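Local atomic coordinates of PbSGBP-B lipoprotein (Prevotella bryantii B14, PDB entry 6D2Y), a protein that probably binds polysaccharide at the bacterial cell surface and carries a bound magnesium ion. Residues 345-348 with 354-357; 238-243 with 294-299. One frame throughout, in Å; residues are numbered along the deposited sequence.

In the fold
Both contacts belong to the xyloglucan-binding family region, on the same side of the chain's centre and away from the magnesium site formed by Asp225, Asp227, Ser255, Asn257 and Asp452. Their centres lie about 15 Å apart; the nearest atoms are about 6 Å apart, without touching. Contact 1, its centre about 37 Å from the centre of the chain, pairs two parts of one long loop between strands 330-335 and 372-374. Contact 2, its centre about 28 Å from the same point, joins two separate loops beside strand 279-282. The loops still mesh: Glu291 and Tyr293, just before 294-299, pack against Leu355 of contact 1, while Trp242 of contact 2 touches Cys358, next to Gly357, and His296 touches Leu342.

Contact 1. Residues 345-348 with 354-357; sequences AGVV and TLAG
Val347 and Leu355 form the tight half of this contact. Leu355 N donates to Val347 O over only 2.6 Å, and the donor lies nearly in line with the C=O bond. Because the Leu355 side chain leaves with CG beside its own N and anti to the carbonyl carbon (chi1 -57°), CG bends back over the same acceptor, 3.2 Å from Val347 O. Farther out, Val347 CG1 meets Leu355 CD1 at 4.2 Å, and Glu291, Tyr293, Pro337 and Ser341 help bury the leucine. The return bond, from Gly346 N to Leu355 O, is 3.0 Å long, with the donor tilted 23° from the carbonyl plane. Ala345, though exposed, makes one close approach of its own, CB to Ala356 O 3.3 Å. The other half is looser and largely exposed: Thr354 CG2 rests 3.9 Å from Gly346 O, and Val348 CG1 lies 4.2 Å from Thr354 CA. Gly346 and Val347, both bonded to Leu355, make the pattern of a G1 beta bulge, with Gly346 at the positive phi (98°) of its first position. Leu355 is thus gripped at both its backbone N and its O, which sets how the two parts of the loop lie against each other, while its side chain is buried.

Contact 2. Residues 238-243 with 294-299; sequences GNSGWH and ASHPRL
Ser240 approaches one face of the His296 imidazole, its CB 4.3 Å from the ring centroid and 23° off the normal, a CH-pi contact displaced toward the rim. Its hydroxyl oxygen stands over the same face, above ND1 rather than in the ring plane: Ser240 OG lies 3.1 Å from His296 ND1 and 3.6 Å from His296 CE1. With OG anti to the serine's backbone N (chi1 -177°), the oxygen is carried out toward the ring. Across the imidazole, Ser295 OG sits 3.7 Å above the opposite face, also toward the rim, so the ring lies between two serines. Each polar group is bonded to a main-chain oxygen, Ser240 OG to Trp283 O and His296 ND1 to Gly285 O. Both carbonyls belong to the chain leaving strand 279-282, an outermost strand of a four-stranded antiparallel sheet in this beta-sandwich protein, and the two loops thus meet over the end of that strand, where Tyr282 touches Ser240 and His296 and backbone bonds tie Ser240 to Glu281 and Trp283, and His296 to Gly285. Beyond these, the carboxylate of Glu235 spans two neighbours, OE1 taking His296 N and OE2 taking Ser295 OG, which probably helps to hold that serine over the ring face.

Contact 1. Residues 345-348 with 354-357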
loop_
_atom_site.group_PDB
_atom_site.type_symbol
_atom_site.label_atom_id
_atom_site.label_comp_id
_atom_site.label_asym_id
_atom_site.label_seq_id
_atom_site.Cartn_x
_atom_site.Cartn_y
_atom_site.Cartn_z
ATOM N N ALA A 345 -15.993 32.990 -11.733
ATOM C CA ALA A 345 -16.769 32.034 -12.509
ATOM C C ALA A 345 -17.035 32.581 -13.905
ATOM O O ALA A 345 -17.228 33.785 -14.092
ATOM C CB ALA A 345 -18.090 31.726 -11.805
ATOM N N GLY A 346 -17.043 31.686 -14.892
ATOM C CA GLY A 346 -17.304 32.045 -16.268
ATOM C C GLY A 346 -16.066 32.233 -17.120
ATOM O O GLY A 346 -16.172 32.221 -18.352
ATOM N N VAL A 347 -14.900 32.419 -16.497
ATOM C CA VAL A 347 -13.662 32.537 -17.254
ATOM C C VAL A 347 -13.381 31.219 -17.965
ATOM O O VAL A 347 -13.631 30.134 -17.425
ATOM C CB VAL A 347 -12.507 32.929 -16.314
ATOM C CG1 VAL A 347 -11.156 32.773 -17.001
ATOM C CG2 VAL A 347 -12.693 34.353 -15.804
ATOM N N VAL A 348 -12.883 31.306 -19.196
ATOM C CA VAL A 348 -12.439 30.135 -19.944
ATOM C C VAL A 348 -10.916 30.114 -19.955
ATOM O O VAL A 348 -10.268 31.168 -20.000
ATOM C CB VAL A 348 -13.014 30.108 -21.374
ATOM C CG1 VAL A 348 -14.530 30.217 -21.330
ATOM C CG2 VAL A 348 -12.426 31.226 -22.218
ATOM N N THR A 354 -14.933 26.147 -19.216
ATOM C CA THR A 354 -15.566 27.243 -18.490
ATOM C C THR A 354 -15.310 27.042 -17.000
ATOM O O THR A 354 -15.870 26.131 -16.383
ATOM C CB THR A 354 -17.060 27.301 -18.793
ATOM O OG1 THR A 354 -17.266 27.117 -20.200
ATOM C CG2 THR A 354 -17.633 28.647 -18.380
ATOM N N LEU A 355 -14.457 27.886 -16.425
ATOM C CA LEU A 355 -14.066 27.726 -15.033
ATOM C C LEU A 355 -15.239 27.998 -14.100
ATOM O O LEU A 355 -16.095 28.846 -14.367
ATOM C CB LEU A 355 -12.908 28.663 -14.689
ATOM C CG LEU A 355 -11.629 28.537 -15.518
ATOM C CD1 LEU A 355 -10.482 29.239 -14.817
ATOM C CD2 LEU A 355 -11.290 27.083 -15.778
ATOM N N ALA A 356 -15.269 27.265 -12.988
ATOM C CA ALA A 356 -16.322 27.437 -11.999
ATOM C C ALA A 356 -16.044 28.570 -11.023
ATOM O O ALA A 356 -16.973 29.018 -10.341
ATOM C CB ALA A 356 -16.530 26.135 -11.220
ATOM N N GLY A 357 -14.806 29.046 -10.943
ATOM C CA GLY A 357 -14.464 30.054 -9.963
ATOM C C GLY A 357 -14.405 29.469 -8.560
ATOM O O GLY A 357 -14.540 28.265 -8.340
#

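Contact 2. Residues 238-243 with 294-299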
loop_
_atom_site.group_PDB
_atom_site.type_symbol
_atom_site.label_atom_id
_atom_site.label_comp_id
_atom_site.label_asym_id
_atom_site.label_seq_id
_atom_site.Cartn_x
_atom_site.Cartn_y
_atom_site.Cartn_z
ATOM N N GLY A 238 1.341 25.672 -2.515
ATOM C CA GLY A 238 0.855 25.628 -1.152
ATOM C C GLY A 238 -0.624 25.938 -1.088
ATOM O O GLY A 238 -1.438 25.233 -1.690
ATOM N N ASN A 239 -0.984 26.992 -0.365
ATOM C CA ASN A 239 -2.374 27.418 -0.311
ATOM C C ASN A 239 -2.794 28.024 -1.644
ATOM O O ASN A 239 -2.049 28.790 -2.259
ATOM C CB ASN A 239 -2.576 28.433 0.812
ATOM C CG ASN A 239 -2.469 27.810 2.189
ATOM O OD1 ASN A 239 -3.110 26.799 2.477
ATOM N ND2 ASN A 239 -1.656 28.414 3.049
ATOM N N SER A 240 -3.995 27.664 -2.095
ATOM C CA SER A 240 -4.576 28.255 -3.293
ATOM C C SER A 240 -6.091 28.126 -3.241
ATOM O O SER A 240 -6.683 27.345 -3.991
ATOM C CB SER A 240 -4.021 27.595 -4.555
ATOM O OG SER A 240 -4.534 28.222 -5.718
ATOM N N GLY A 241 -6.721 28.881 -2.349
ATOM C CA GLY A 241 -8.151 28.787 -2.146
ATOM C C GLY A 241 -8.647 29.842 -1.183
ATOM O O GLY A 241 -8.099 30.948 -1.131
ATOM N N TRP A 242 -9.675 29.508 -0.405
ATOM C CA TRP A 242 -10.263 30.459 0.529
ATOM C C TRP A 242 -9.648 30.377 1.921
ATOM O O TRP A 242 -9.359 31.411 2.531
ATOM C CB TRP A 242 -11.773 30.232 0.626
ATOM C CG TRP A 242 -12.555 30.876 -0.474
ATOM C CD1 TRP A 242 -12.104 31.804 -1.368
ATOM C CD2 TRP A 242 -13.928 30.636 -0.801
ATOM N NE1 TRP A 242 -13.114 32.159 -2.228
ATOM C CE2 TRP A 242 -14.244 31.455 -1.902
ATOM C CE3 TRP A 242 -14.921 29.810 -0.266
ATOM C CZ2 TRP A 242 -15.512 31.474 -2.478
ATOM C CZ3 TRP A 242 -16.179 29.829 -0.841
ATOM C CH2 TRP A 242 -16.464 30.654 -1.936
ATOM N N HIS A 243 -9.438 29.169 2.435
ATOM C CA HIS A 243 -9.025 28.960 3.821
ATOM C C HIS A 243 -7.583 28.464 3.839
ATOM O O HIS A 243 -7.317 27.277 3.620
ATOM C CB HIS A 243 -9.981 27.991 4.506
ATOM C CG HIS A 243 -11.423 28.309 4.257
ATOM N ND1 HIS A 243 -12.218 27.563 3.413
ATOM C CD2 HIS A 243 -12.205 29.313 4.721
ATOM C CE1 HIS A 243 -13.432 28.084 3.381
ATOM N NE2 HIS A 243 -13.450 29.146 4.165
ATOM N N ALA A 294 -0.401 30.187 -15.872
ATOM C CA ALA A 294 0.971 30.634 -15.670
ATOM C C ALA A 294 1.317 30.727 -14.192
ATOM O O ALA A 294 2.498 30.675 -13.835
ATOM C CB ALA A 294 1.192 31.986 -16.349
ATOM N N SER A 295 0.310 30.871 -13.332
ATOM C CA SER A 295 0.463 30.795 -11.889
ATOM C C SER A 295 -0.554 29.798 -11.353
ATOM O O SER A 295 -1.713 29.796 -11.780
ATOM C CB SER A 295 0.269 32.167 -11.231
ATOM O OG SER A 295 0.526 32.106 -9.839
ATOM N N HIS A 296 -0.110 28.947 -10.423
ATOM C CA HIS A 296 -0.903 27.858 -9.862
ATOM C C HIS A 296 -1.350 26.901 -10.961
ATOM O O HIS A 296 -2.522 26.915 -11.357
ATOM C CB HIS A 296 -2.118 28.394 -9.102
ATOM C CG HIS A 296 -1.770 29.315 -7.976
ATOM N ND1 HIS A 296 -2.702 30.127 -7.365
ATOM C CD2 HIS A 296 -0.596 29.550 -7.345
ATOM C CE1 HIS A 296 -2.116 30.825 -6.409
ATOM N NE2 HIS A 296 -0.839 30.493 -6.376
ATOM N N PRO A 297 -0.461 26.048 -11.461
ATOM C CA PRO A 297 -0.833 25.157 -12.564
ATOM C C PRO A 297 -1.785 24.064 -12.110
ATOM O O PRO A 297 -1.952 23.791 -10.917
ATOM C CB PRO A 297 0.508 24.567 -13.005
ATOM C CG PRO A 297 1.328 24.567 -11.752
ATOM C CD PRO A 297 0.908 25.790 -10.976
ATOM N N ARG A 298 -2.417 23.431 -13.094
ATOM C CA ARG A 298 -3.227 22.253 -12.823
ATOM C C ARG A 298 -2.337 21.125 -12.319
ATOM O O ARG A 298 -1.218 20.929 -12.803
ATOM C CB ARG A 298 -3.977 21.823 -14.086
ATOM C CG ARG A 298 -5.167 22.710 -14.422
ATOM C CD ARG A 298 -5.458 22.763 -15.917
ATOM N NE ARG A 298 -5.781 21.455 -16.479
ATOM C CZ ARG A 298 -5.096 20.874 -17.460
ATOM N NH1 ARG A 298 -4.050 21.489 -17.996
ATOM N NH2 ARG A 298 -5.460 19.682 -17.909
ATOM N N LEU A 299 -2.831 20.382 -11.327
ATOM C CA LEU A 299 -2.024 19.316 -10.746
ATOM C C LEU A 299 -1.738 18.211 -11.756
ATOM O O LEU A 299 -0.704 17.540 -11.663
ATOM C CB LEU A 299 -2.717 18.749 -9.509
ATOM C CG LEU A 299 -2.827 19.732 -8.343
ATOM C CD1 LEU A 299 -3.560 19.097 -7.180
ATOM C CD2 LEU A 299 -1.444 20.201 -7.915
#